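Local coordinates for hypothetical protein RBSTP0775 (Geobacillus stearothermophilus, PDB 1RZ3) that is of unknown function but belongs to the phosphoribulokinase/uridine kinase family of P-loop proteins and may act as an ATP-dependent kinase, at residues Thr19-Ile27 and Arg95-Leu103; Gly50-Met58 and Val120-Glu131. All blocks are in the same frame, centred on the assembly; numbering follows the deposited sequence.

Contact 1 of 2, residues Thr19-Ile27 and Arg95-Leu103; sequences TAGRLVLGI and RQLKASHQL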
ATOM      1  N   THR A  19     -11.068  17.527   3.216  1.00 20.84           N
ATOM      2  CA  THR A  19      -9.661  17.652   2.872  1.00 26.59           C
ATOM      3  C   THR A  19      -9.044  18.940   3.411  1.00 29.64           C
ATOM      4  O   THR A  19      -9.716  19.966   3.540  1.00 30.85           O
ATOM      5  CB  THR A  19      -9.447  17.627   1.344  1.00 28.47           C
ATOM      6  OG1 THR A  19     -10.085  16.473   0.782  1.00 29.46           O
ATOM      7  CG2 THR A  19      -7.978  17.553   1.030  1.00 30.42           C
ATOM      8  N   ALA A  20      -7.758  18.859   3.731  1.00 30.29           N
ATOM      9  CA  ALA A  20      -6.983  19.984   4.237  1.00 32.33           C
ATOM     10  C   ALA A  20      -5.604  19.771   3.631  1.00 31.62           C
ATOM     11  O   ALA A  20      -4.698  19.233   4.275  1.00 32.30           O
ATOM     12  CB  ALA A  20      -6.910  19.944   5.758  1.00 33.99           C
ATOM     13  N   GLY A  21      -5.457  20.187   2.379  1.00 29.48           N
ATOM     14  CA  GLY A  21      -4.198  19.988   1.688  1.00 29.34           C
ATOM     15  C   GLY A  21      -4.311  18.662   0.958  1.00 27.39           C
ATOM     16  O   GLY A  21      -5.409  18.268   0.573  1.00 26.39           O
ATOM     17  N   ARG A  22      -3.196  17.966   0.771  1.00 24.60           N
ATOM     18  CA  ARG A  22      -3.223  16.686   0.076  1.00 22.72           C
ATOM     19  C   ARG A  22      -3.938  15.651   0.934  1.00 22.46           C
ATOM     20  O   ARG A  22      -3.774  15.624   2.156  1.00 25.20           O
ATOM     21  CB  ARG A  22      -1.799  16.189  -0.200  1.00 21.07           C
ATOM     22  CG  ARG A  22      -0.975  17.061  -1.120  1.00 20.43           C
ATOM     23  CD  ARG A  22       0.448  16.549  -1.200  1.00 19.76           C
ATOM     24  NE  ARG A  22       1.298  17.405  -2.022  1.00 18.83           N
ATOM     25  CZ  ARG A  22       2.626  17.397  -1.975  1.00 20.62           C
ATOM     26  NH1 ARG A  22       3.253  16.574  -1.146  1.00 19.48           N
ATOM     27  NH2 ARG A  22       3.329  18.222  -2.743  1.00 19.10           N
ATOM     28  N   LEU A  23      -4.737  14.809   0.295  1.00 17.72           N
ATOM     29  CA  LEU A  23      -5.441  13.750   1.006  1.00 16.95           C
ATOM     30  C   LEU A  23      -4.677  12.456   0.723  1.00 16.57           C
ATOM     31  O   LEU A  23      -4.500  12.075  -0.433  1.00 16.84           O
ATOM     32  CB  LEU A  23      -6.880  13.636   0.501  1.00 17.36           C
ATOM     33  CG  LEU A  23      -7.793  12.643   1.229  1.00 18.26           C
ATOM     34  CD1 LEU A  23      -7.943  13.053   2.693  1.00 18.63           C
ATOM     35  CD2 LEU A  23      -9.148  12.614   0.547  1.00 17.68           C
ATOM     36  N   VAL A  24      -4.207  11.793   1.775  1.00 14.50           N
ATOM     37  CA  VAL A  24      -3.462  10.549   1.616  1.00 14.11           C
ATOM     38  C   VAL A  24      -4.370   9.341   1.853  1.00 14.93           C
ATOM     39  O   VAL A  24      -4.897   9.151   2.949  1.00 14.54           O
ATOM     40  CB  VAL A  24      -2.253  10.516   2.579  1.00 14.63           C
ATOM     41  CG1 VAL A  24      -1.468   9.231   2.401  1.00 13.91           C
ATOM     42  CG2 VAL A  24      -1.360  11.730   2.316  1.00 17.28           C
ATOM     43  N   LEU A  25      -4.541   8.535   0.810  1.00 13.71           N
ATOM     44  CA  LEU A  25      -5.407   7.361   0.855  1.00 15.44           C
ATOM     45  C   LEU A  25      -4.587   6.083   0.846  1.00 14.52           C
ATOM     46  O   LEU A  25      -3.519   6.020   0.243  1.00 14.30           O
ATOM     47  CB  LEU A  25      -6.325   7.344  -0.365  1.00 16.35           C
ATOM     48  CG  LEU A  25      -6.958   8.669  -0.787  1.00 21.19           C
ATOM     49  CD1 LEU A  25      -7.548   8.530  -2.192  1.00 22.41           C
ATOM     50  CD2 LEU A  25      -8.025   9.066   0.221  1.00 22.25           C
ATOM     51  N   GLY A  26      -5.097   5.062   1.514  1.00 14.23           N
ATOM     52  CA  GLY A  26      -4.390   3.801   1.536  1.00 14.40           C
ATOM     53  C   GLY A  26      -5.326   2.671   1.162  1.00 15.65           C
ATOM     54  O   GLY A  26      -6.493   2.663   1.557  1.00 16.15           O
ATOM     55  N   ILE A  27      -4.823   1.737   0.365  1.00 15.45           N
ATOM     56  CA  ILE A  27      -5.595   0.570  -0.024  1.00 17.36           C
ATOM     57  C   ILE A  27      -4.800  -0.601   0.545  1.00 16.17           C
ATOM     58  O   ILE A  27      -3.788  -1.017  -0.013  1.00 14.71           O
ATOM     59  CB  ILE A  27      -5.723   0.440  -1.554  1.00 21.78           C
ATOM     60  CG1 ILE A  27      -6.481   1.650  -2.115  1.00 25.54           C
ATOM     61  CG2 ILE A  27      -6.470  -0.841  -1.902  1.00 23.73           C
ATOM     62  CD1 ILE A  27      -6.748   1.573  -3.610  1.00 30.62           C
ATOM     63  N   ARG A  95       6.540  10.168   5.745  1.00 16.14           N
ATOM     64  CA  ARG A  95       6.635  11.478   6.403  1.00 17.49           C
ATOM     65  C   ARG A  95       6.653  12.624   5.394  1.00 16.48           C
ATOM     66  O   ARG A  95       6.352  13.768   5.736  1.00 15.55           O
ATOM     67  CB  ARG A  95       7.909  11.575   7.253  1.00 20.49           C
ATOM     68  CG  ARG A  95       7.910  10.761   8.529  1.00 28.58           C
ATOM     69  CD  ARG A  95       9.179  11.029   9.338  1.00 36.10           C
ATOM     70  NE  ARG A  95       9.227  10.240  10.568  1.00 42.55           N
ATOM     71  CZ  ARG A  95      10.234  10.266  11.438  1.00 45.93           C
ATOM     72  NH1 ARG A  95      11.285  11.048  11.219  1.00 47.12           N
ATOM     73  NH2 ARG A  95      10.194   9.506  12.525  1.00 46.35           N
ATOM     74  N   GLN A  96       7.010  12.310   4.154  1.00 16.38           N
ATOM     75  CA  GLN A  96       7.114  13.314   3.094  1.00 18.06           C
ATOM     76  C   GLN A  96       5.860  13.528   2.242  1.00 18.18           C
ATOM     77  O   GLN A  96       5.795  14.479   1.462  1.00 18.06           O
ATOM     78  CB  GLN A  96       8.262  12.933   2.154  1.00 20.79           C
ATOM     79  CG  GLN A  96       9.574  12.643   2.854  1.00 26.21           C
ATOM     80  CD  GLN A  96      10.119  13.853   3.571  1.00 32.73           C
ATOM     81  OE1 GLN A  96      10.330  14.903   2.962  1.00 38.00           O
ATOM     82  NE2 GLN A  96      10.349  13.720   4.872  1.00 35.61           N
ATOM     83  N   LEU A  97       4.871  12.654   2.381  1.00 17.90           N
ATOM     84  CA  LEU A  97       3.662  12.757   1.563  1.00 18.47           C
ATOM     85  C   LEU A  97       2.904  14.080   1.620  1.00 20.52           C
ATOM     86  O   LEU A  97       2.390  14.551   0.604  1.00 18.16           O
ATOM     87  CB  LEU A  97       2.703  11.614   1.904  1.00 19.28           C
ATOM     88  CG  LEU A  97       3.245  10.203   1.657  1.00 20.23           C
ATOM     89  CD1 LEU A  97       2.196   9.183   2.062  1.00 19.87           C
ATOM     90  CD2 LEU A  97       3.623  10.032   0.198  1.00 19.49           C
ATOM     91  N   LYS A  98       2.838  14.691   2.795  1.00 20.49           N
ATOM     92  CA  LYS A  98       2.097  15.935   2.933  1.00 23.47           C
ATOM     93  C   LYS A  98       2.710  17.200   2.347  1.00 24.62           C
ATOM     94  O   LYS A  98       1.978  18.057   1.848  1.00 26.90           O
ATOM     95  CB  LYS A  98       1.766  16.190   4.407  1.00 24.94           C
ATOM     96  CG  LYS A  98       0.488  15.522   4.886  1.00 30.10           C
ATOM     97  CD  LYS A  98      -0.727  16.105   4.171  1.00 31.96           C
ATOM     98  CE  LYS A  98      -2.026  15.561   4.739  1.00 34.14           C
ATOM     99  NZ  LYS A  98      -2.125  14.091   4.616  1.00 33.86           N
ATOM    100  N   ALA A  99       4.030  17.332   2.382  1.00 23.30           N
ATOM    101  CA  ALA A  99       4.624  18.569   1.886  1.00 24.87           C
ATOM    102  C   ALA A  99       5.717  18.510   0.828  1.00 23.30           C
ATOM    103  O   ALA A  99       6.004  19.527   0.202  1.00 24.42           O
ATOM    104  CB  ALA A  99       5.118  19.398   3.072  1.00 25.19           C
ATOM    105  N   SER A 100       6.335  17.352   0.616  1.00 20.04           N
ATOM    106  CA  SER A 100       7.405  17.271  -0.376  1.00 19.96           C
ATOM    107  C   SER A 100       6.935  17.516  -1.804  1.00 17.09           C
ATOM    108  O   SER A 100       5.835  17.122  -2.189  1.00 18.14           O
ATOM    109  CB  SER A 100       8.115  15.918  -0.296  1.00 21.88           C
ATOM    110  OG  SER A 100       8.896  15.831   0.887  1.00 26.51           O
ATOM    111  N   HIS A 101       7.785  18.167  -2.593  1.00 16.31           N
ATOM    112  CA  HIS A 101       7.453  18.464  -3.982  1.00 14.90           C
ATOM    113  C   HIS A 101       7.622  17.218  -4.851  1.00 14.55           C
ATOM    114  O   HIS A 101       6.818  16.939  -5.742  1.00 14.53           O
ATOM    115  CB  HIS A 101       8.365  19.574  -4.508  1.00 14.77           C
ATOM    116  CG  HIS A 101       8.047  20.002  -5.905  1.00 15.22           C
ATOM    117  ND1 HIS A 101       6.943  20.767  -6.218  1.00 16.73           N
ATOM    118  CD2 HIS A 101       8.692  19.777  -7.074  1.00 17.02           C
ATOM    119  CE1 HIS A 101       6.926  20.998  -7.519  1.00 15.54           C
ATOM    120  NE2 HIS A 101       7.975  20.409  -8.062  1.00 16.08           N
ATOM    121  N   GLN A 102       8.673  16.459  -4.577  1.00 15.86           N
ATOM    122  CA  GLN A 102       8.954  15.262  -5.352  1.00 18.91           C
ATOM    123  C   GLN A 102       9.740  14.288  -4.497  1.00 19.81           C
ATOM    124  O   GLN A 102      10.317  14.672  -3.479  1.00 19.26           O
ATOM    125  CB  GLN A 102       9.779  15.635  -6.584  1.00 20.01           C
ATOM    126  CG  GLN A 102      11.131  16.247  -6.229  1.00 25.45           C
ATOM    127  CD  GLN A 102      11.809  16.910  -7.407  1.00 27.82           C
ATOM    128  OE1 GLN A 102      11.387  17.972  -7.865  1.00 29.86           O
ATOM    129  NE2 GLN A 102      12.867  16.285  -7.909  1.00 28.94           N
ATOM    130  N   LEU A 103       9.762  13.030  -4.918  1.00 19.18           N
ATOM    131  CA  LEU A 103      10.491  11.995  -4.200  1.00 22.39           C
ATOM    132  C   LEU A 103      11.267  11.139  -5.185  1.00 21.79           C
ATOM    133  O   LEU A 103      10.751  10.771  -6.241  1.00 21.65           O
ATOM    134  CB  LEU A 103       9.528  11.088  -3.428  1.00 21.11           C
ATOM    135  CG  LEU A 103       8.622  11.726  -2.377  1.00 23.68           C
ATOM    136  CD1 LEU A 103       7.706  10.667  -1.797  1.00 21.69           C
ATOM    137  CD2 LEU A 103       9.467  12.362  -1.286  1.00 23.85           C
TER
HETATM  138  O   HOH W   1      -0.681  18.787   1.973  1.00 25.82           O
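R22 sets CG opposite its own carbonyl carbon (chi1 -63°) and then runs straight from CG to NE, which carries its guanidinium into the turn made by L97 to H101. The K98 chain bends at chi2 and chi4, and its end folds back towards the backbone of R22. The guanidinium meets the turn with its edge. NH1 reaches L97 O at 2.8 Å; the oxygen lies in the guanidinium plane, while NH1 stands above the plane of that carbonyl. NH1 and NH2 together grip S100 O end-on, NH2 at 2.8 Å. Two backbone carbonyls thus fix the rotation of the group, and K98 O lies over one face. NH2 has a further acceptor in S123 O. A water links R22 N to K98 O. K98 CE packs 3.1 Å from R22 O, and its ammonium forms a salt bridge with D145. Deeper in, V24 CG1 touches L97 CD1 at 3.7 Å, the two side chains crossing at about a right angle. V24 CG2 lies 3.4 Å from K98 NZ. The contact joins the start of strand 23-29 to the turn that leads from helix 86-94 into strand 102-109. Strand 127-132 flanks it, with L97 on I130, and V24 pairs through its backbone with F146 of strand 146-150.

Contact 2 of 2, residues Gly50-Met58 and Val120-Glu131; sequences GISVCVFHM and VYLSDSDMIMIE. With CA (calcium ion), chain C.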
ATOM      1  N   GLY A  50     -11.994  15.079 -12.013  1.00 23.07           N
ATOM      2  CA  GLY A  50     -11.227  16.300 -11.826  1.00 20.59           C
ATOM      3  C   GLY A  50     -10.240  16.291 -10.676  1.00 18.03           C
ATOM      4  O   GLY A  50      -9.815  17.349 -10.218  1.00 18.69           O
ATOM      5  N   ILE A  51      -9.866  15.104 -10.207  1.00 17.76           N
ATOM      6  CA  ILE A  51      -8.917  14.996  -9.103  1.00 17.17           C
ATOM      7  C   ILE A  51      -7.543  14.539  -9.589  1.00 17.14           C
ATOM      8  O   ILE A  51      -7.432  13.527 -10.287  1.00 15.03           O
ATOM      9  CB  ILE A  51      -9.389  13.976  -8.039  1.00 17.23           C
ATOM     10  CG1 ILE A  51     -10.823  14.290  -7.596  1.00 17.77           C
ATOM     11  CG2 ILE A  51      -8.424  13.982  -6.856  1.00 16.39           C
ATOM     12  CD1 ILE A  51     -11.009  15.660  -6.978  1.00 18.73           C
ATOM     13  N   SER A  52      -6.499  15.282  -9.225  1.00 14.76           N
ATOM     14  CA  SER A  52      -5.143  14.896  -9.605  1.00 15.09           C
ATOM     15  C   SER A  52      -4.681  13.899  -8.546  1.00 14.65           C
ATOM     16  O   SER A  52      -4.594  14.244  -7.367  1.00 11.66           O
ATOM     17  CB  SER A  52      -4.205  16.103  -9.617  1.00 15.23           C
ATOM     18  OG  SER A  52      -4.478  16.949 -10.719  1.00 17.95           O
ATOM     19  N   VAL A  53      -4.388  12.676  -8.978  1.00 14.04           N
ATOM     20  CA  VAL A  53      -3.970  11.608  -8.070  1.00 15.16           C
ATOM     21  C   VAL A  53      -2.595  11.028  -8.409  1.00 17.06           C
ATOM     22  O   VAL A  53      -2.318  10.702  -9.565  1.00 15.85           O
ATOM     23  CB  VAL A  53      -4.991  10.439  -8.094  1.00 16.76           C
ATOM     24  CG1 VAL A  53      -4.603   9.375  -7.065  1.00 14.98           C
ATOM     25  CG2 VAL A  53      -6.397  10.962  -7.831  1.00 17.88           C
ATOM     26  N   CYS A  54      -1.747  10.904  -7.387  1.00 16.67           N
ATOM     27  CA  CYS A  54      -0.407  10.328  -7.524  1.00 17.23           C
ATOM     28  C   CYS A  54      -0.514   8.951  -6.853  1.00 17.63           C
ATOM     29  O   CYS A  54      -1.023   8.842  -5.738  1.00 15.55           O
ATOM     30  CB  CYS A  54       0.623  11.205  -6.796  1.00 20.96           C
ATOM     31  SG  CYS A  54       2.325  10.594  -6.859  1.00 29.12           S
ATOM     32  N   VAL A  55      -0.042   7.906  -7.526  1.00 15.99           N
ATOM     33  CA  VAL A  55      -0.153   6.552  -6.984  1.00 16.97           C
ATOM     34  C   VAL A  55       1.184   5.871  -6.692  1.00 18.38           C
ATOM     35  O   VAL A  55       2.122   5.964  -7.483  1.00 18.10           O
ATOM     36  CB  VAL A  55      -0.936   5.638  -7.961  1.00 17.15           C
ATOM     37  CG1 VAL A  55      -1.164   4.273  -7.328  1.00 17.38           C
ATOM     38  CG2 VAL A  55      -2.264   6.289  -8.354  1.00 16.32           C
ATOM     39  N   PHE A  56       1.255   5.188  -5.550  1.00 17.13           N
ATOM     40  CA  PHE A  56       2.448   4.444  -5.139  1.00 15.72           C
ATOM     41  C   PHE A  56       2.020   2.996  -4.936  1.00 16.02           C
ATOM     42  O   PHE A  56       0.906   2.735  -4.475  1.00 14.54           O
ATOM     43  CB  PHE A  56       3.012   4.989  -3.820  1.00 17.08           C
ATOM     44  CG  PHE A  56       3.733   6.297  -3.960  1.00 17.44           C
ATOM     45  CD1 PHE A  56       5.064   6.333  -4.360  1.00 18.53           C
ATOM     46  CD2 PHE A  56       3.076   7.496  -3.707  1.00 19.03           C
ATOM     47  CE1 PHE A  56       5.735   7.552  -4.506  1.00 20.49           C
ATOM     48  CE2 PHE A  56       3.735   8.716  -3.848  1.00 20.01           C
ATOM     49  CZ  PHE A  56       5.065   8.744  -4.248  1.00 20.12           C
ATOM     50  N   HIS A  57       2.901   2.061  -5.284  1.00 15.40           N
ATOM     51  CA  HIS A  57       2.623   0.635  -5.144  1.00 15.91           C
ATOM     52  C   HIS A  57       3.739   0.085  -4.261  1.00 15.74           C
ATOM     53  O   HIS A  57       4.893   0.039  -4.681  1.00 15.14           O
ATOM     54  CB  HIS A  57       2.655  -0.036  -6.521  1.00 17.87           C
ATOM     55  CG  HIS A  57       1.662   0.527  -7.492  1.00 19.36           C
ATOM     56  ND1 HIS A  57       0.339   0.140  -7.512  1.00 18.01           N
ATOM     57  CD2 HIS A  57       1.797   1.457  -8.468  1.00 21.51           C
ATOM     58  CE1 HIS A  57      -0.298   0.808  -8.458  1.00 19.30           C
ATOM     59  NE2 HIS A  57       0.564   1.612  -9.053  1.00 20.82           N
HETATM   60  N   MSE A  58       3.401  -0.341  -3.048  1.00 16.53           N
HETATM   61  CA  MSE A  58       4.429  -0.812  -2.123  1.00 17.22           C
HETATM   62  C   MSE A  58       5.301  -1.971  -2.582  1.00 15.44           C
HETATM   63  O   MSE A  58       6.428  -2.109  -2.106  1.00 14.41           O
HETATM   64  CB  MSE A  58       3.820  -1.131  -0.758  1.00 18.33           C
HETATM   65  CG  MSE A  58       3.190   0.079  -0.069  1.00 23.28           C
HETATM   66 SE   MSE A  58       4.296   1.671  -0.059  1.00 26.94          SE
HETATM   67  CE  MSE A  58       5.735   1.023   1.060  1.00 28.39           C
ATOM     68  N   VAL A 120       9.195  10.562  -8.495  1.00 16.83           N
ATOM     69  CA  VAL A 120       7.751  10.719  -8.541  1.00 16.87           C
ATOM     70  C   VAL A 120       7.442  12.130  -8.053  1.00 16.78           C
ATOM     71  O   VAL A 120       7.887  12.537  -6.982  1.00 17.05           O
ATOM     72  CB  VAL A 120       7.018   9.697  -7.632  1.00 19.74           C
ATOM     73  CG1 VAL A 120       5.514   9.970  -7.653  1.00 18.27           C
ATOM     74  CG2 VAL A 120       7.287   8.285  -8.117  1.00 20.40           C
ATOM     75  N   TYR A 121       6.693  12.884  -8.846  1.00 16.20           N
ATOM     76  CA  TYR A 121       6.341  14.248  -8.468  1.00 16.22           C
ATOM     77  C   TYR A 121       4.998  14.298  -7.756  1.00 17.16           C
ATOM     78  O   TYR A 121       3.996  13.790  -8.265  1.00 17.63           O
ATOM     79  CB  TYR A 121       6.306  15.137  -9.714  1.00 18.50           C
ATOM     80  CG  TYR A 121       7.680  15.386 -10.282  1.00 18.89           C
ATOM     81  CD1 TYR A 121       8.454  16.457  -9.836  1.00 18.82           C
ATOM     82  CD2 TYR A 121       8.230  14.516 -11.226  1.00 19.49           C
ATOM     83  CE1 TYR A 121       9.747  16.659 -10.312  1.00 18.96           C
ATOM     84  CE2 TYR A 121       9.521  14.707 -11.709  1.00 19.46           C
ATOM     85  CZ  TYR A 121      10.275  15.781 -11.246  1.00 20.90           C
ATOM     86  OH  TYR A 121      11.556  15.974 -11.714  1.00 20.86           O
ATOM     87  N   LEU A 122       4.992  14.903  -6.571  1.00 16.11           N
ATOM     88  CA  LEU A 122       3.782  15.048  -5.773  1.00 17.76           C
ATOM     89  C   LEU A 122       3.158  16.402  -6.075  1.00 17.34           C
ATOM     90  O   LEU A 122       1.936  16.538  -6.150  1.00 18.11           O
ATOM     91  CB  LEU A 122       4.123  14.954  -4.284  1.00 18.26           C
ATOM     92  CG  LEU A 122       4.782  13.634  -3.869  1.00 21.51           C
ATOM     93  CD1 LEU A 122       4.968  13.599  -2.356  1.00 24.14           C
ATOM     94  CD2 LEU A 122       3.911  12.474  -4.323  1.00 23.45           C
ATOM     95  N   SER A 123       4.029  17.395  -6.240  1.00 17.58           N
ATOM     96  CA  SER A 123       3.659  18.772  -6.554  1.00 18.41           C
ATOM     97  C   SER A 123       2.241  19.193  -6.184  1.00 16.04           C
ATOM     98  O   SER A 123       1.926  19.320  -5.003  1.00 18.43           O
ATOM     99  CB  SER A 123       3.909  19.043  -8.039  1.00 20.53           C
ATOM    100  OG  SER A 123       5.236  18.691  -8.393  1.00 29.39           O
ATOM    101  N   ASP A 124       1.380  19.409  -7.177  1.00 14.03           N
ATOM    102  CA  ASP A 124       0.024  19.850  -6.871  1.00 14.57           C
ATOM    103  C   ASP A 124      -1.037  18.749  -6.850  1.00 14.58           C
ATOM    104  O   ASP A 124      -2.203  18.989  -7.175  1.00 14.12           O
ATOM    105  CB  ASP A 124      -0.396  20.987  -7.824  1.00 15.29           C
ATOM    106  CG  ASP A 124      -0.618  20.513  -9.246  1.00 14.86           C
ATOM    107  OD1 ASP A 124       0.050  19.548  -9.665  1.00 12.30           O
ATOM    108  OD2 ASP A 124      -1.450  21.119  -9.951  1.00 14.35           O
ATOM    109  N   SER A 125      -0.640  17.544  -6.452  1.00 14.09           N
ATOM    110  CA  SER A 125      -1.593  16.434  -6.375  1.00 15.09           C
ATOM    111  C   SER A 125      -2.686  16.786  -5.366  1.00 14.69           C
ATOM    112  O   SER A 125      -2.415  17.419  -4.345  1.00 15.92           O
ATOM    113  CB  SER A 125      -0.905  15.149  -5.894  1.00 15.40           C
ATOM    114  OG  SER A 125       0.128  14.732  -6.766  1.00 18.89           O
ATOM    115  N   ASP A 126      -3.920  16.380  -5.649  1.00 14.55           N
ATOM    116  CA  ASP A 126      -5.017  16.616  -4.716  1.00 14.50           C
ATOM    117  C   ASP A 126      -5.034  15.451  -3.729  1.00 14.75           C
ATOM    118  O   ASP A 126      -5.350  15.617  -2.543  1.00 15.01           O
ATOM    119  CB  ASP A 126      -6.356  16.663  -5.448  1.00 16.47           C
ATOM    120  CG  ASP A 126      -6.450  17.823  -6.410  1.00 19.76           C
ATOM    121  OD1 ASP A 126      -6.267  18.978  -5.969  1.00 19.58           O
ATOM    122  OD2 ASP A 126      -6.709  17.579  -7.606  1.00 19.41           O
HETATM  123  N   MSE A 127      -4.686  14.270  -4.232  1.00 12.27           N
HETATM  124  CA  MSE A 127      -4.668  13.067  -3.412  1.00 13.56           C
HETATM  125  C   MSE A 127      -3.485  12.182  -3.758  1.00 13.15           C
HETATM  126  O   MSE A 127      -3.034  12.146  -4.901  1.00 12.83           O
HETATM  127  CB  MSE A 127      -5.947  12.247  -3.627  1.00 13.68           C
HETATM  128  CG  MSE A 127      -7.244  13.023  -3.509  1.00 16.72           C
HETATM  129 SE   MSE A 127      -8.807  11.844  -3.549  1.00 22.36          SE
HETATM  130  CE  MSE A 127     -10.171  13.165  -3.159  1.00 18.56           C
ATOM    131  N   ILE A 128      -2.993  11.461  -2.755  1.00 12.96           N
ATOM    132  CA  ILE A 128      -1.890  10.534  -2.933  1.00 14.67           C
ATOM    133  C   ILE A 128      -2.483   9.183  -2.566  1.00 16.28           C
ATOM    134  O   ILE A 128      -3.050   9.026  -1.482  1.00 17.02           O
ATOM    135  CB  ILE A 128      -0.718  10.826  -1.962  1.00 17.62           C
ATOM    136  CG1 ILE A 128      -0.230  12.270  -2.139  1.00 20.85           C
ATOM    137  CG2 ILE A 128       0.414   9.817  -2.200  1.00 15.01           C
ATOM    138  CD1 ILE A 128       0.170  12.613  -3.549  1.00 23.77           C
HETATM  139  N   MSE A 129      -2.371   8.213  -3.461  1.00 14.82           N
HETATM  140  CA  MSE A 129      -2.918   6.893  -3.182  1.00 17.80           C
HETATM  141  C   MSE A 129      -1.815   5.854  -3.081  1.00 16.86           C
HETATM  142  O   MSE A 129      -0.976   5.731  -3.973  1.00 16.66           O
HETATM  143  CB  MSE A 129      -3.911   6.484  -4.264  1.00 20.88           C
HETATM  144  CG  MSE A 129      -4.653   5.211  -3.925  1.00 27.72           C
HETATM  145 SE   MSE A 129      -5.861   4.736  -5.323  1.00 40.50          SE
HETATM  146  CE  MSE A 129      -7.217   6.080  -5.022  1.00 30.88           C
ATOM    147  N   ILE A 130      -1.825   5.111  -1.982  1.00 17.08           N
ATOM    148  CA  ILE A 130      -0.829   4.082  -1.726  1.00 16.88           C
ATOM    149  C   ILE A 130      -1.519   2.736  -1.527  1.00 16.12           C
ATOM    150  O   ILE A 130      -2.438   2.621  -0.715  1.00 17.06           O
ATOM    151  CB  ILE A 130      -0.017   4.429  -0.454  1.00 17.70           C
ATOM    152  CG1 ILE A 130       0.620   5.814  -0.622  1.00 20.11           C
ATOM    153  CG2 ILE A 130       1.043   3.364  -0.193  1.00 17.70           C
ATOM    154  CD1 ILE A 130       1.327   6.327   0.608  1.00 24.00           C
ATOM    155  N   GLU A 131      -1.089   1.724  -2.280  1.00 16.62           N
ATOM    156  CA  GLU A 131      -1.669   0.393  -2.150  1.00 15.32           C
ATOM    157  C   GLU A 131      -0.570  -0.614  -1.852  1.00 17.18           C
ATOM    158  O   GLU A 131       0.535  -0.511  -2.382  1.00 15.59           O
ATOM    159  CB  GLU A 131      -2.416  -0.006  -3.434  1.00 18.90           C
ATOM    160  CG  GLU A 131      -1.554  -0.141  -4.686  1.00 20.56           C
ATOM    161  CD  GLU A 131      -1.000  -1.545  -4.888  1.00 23.35           C
ATOM    162  OE1 GLU A 131      -1.239  -2.423  -4.028  1.00 23.18           O
ATOM    163  OE2 GLU A 131      -0.323  -1.768  -5.916  1.00 22.97           O
TER
HETATM  164 CA    CA C 555       0.266  18.365 -11.651  1.00 17.70          CA
HETATM  165  O   HOH W   2      -9.554  19.110  -7.956  1.00 39.98           O
HETATM  166  O   HOH W   3      -6.032  18.987  -9.995  1.00 17.96           O
HETATM  167  O   HOH W   4      -2.212  18.300 -11.036  1.00 18.60           O
HETATM  168  O   HOH W   5       0.976  19.502 -13.622  1.00 52.22           O
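The F56 ring takes L122 CD2 and I128 CG2 at its edge, with CE2 3.8 Å from L122 CD2. V120 CG1 meets CZ obliquely. C54 SG, anti to the backbone N (chi1 179°), meets V120 CG1 and L122 CD2. At the H57 ring edge, ND1 donates to the anti lone pair of E131 OE2 at 2.6 Å, with ring and carboxylate planes 71° apart. OE2 also accepts from T36 OG1, in what looks like a Walker A P-loop. A leucine in place of H57 has no ring nitrogen and would probably leave OE2 without this donor. Strands 53-57 and 127-131 run parallel, their axes 4.7 Å apart. C54 and F56 bond alternately to M127, M129 and E131. Before the strands begin, D126 OD2 takes S52 N at 2.8 Å, and S52 O accepts from both D126 N and M127 N. D124 OD1 binds calcium at 2.3 Å. A calcium-bound water also bonds S52 OG. The pairing forms the edge of the parallel sheet of a P-loop NTPase-type core, where 23-29 follows 127-132. Helix 35-48 packs on the V55, H57 and M129 face; on the other face F56 packs against strands 102-109 and 114-121.

In the fold
From the N terminus, helix 3-15 leads to 19-27, the first half of contact 1. The chain then passes the probable P-loop and helix 35-48 to reach 50-58, the first half of contact 2. After several helices, 95-103 returns to strand 23-29 and closes contact 1. The hairpin of strands 102-109 and 114-121 follows, and 120-131 closes contact 2. The two loops cross. Contact 2 pairs the edge strand with its neighbour in the parallel sheet; contact 1 ties the next strand to the turn before the hairpin. Probable hydrogen bonds join them, L103 to V120 and I27 to I130.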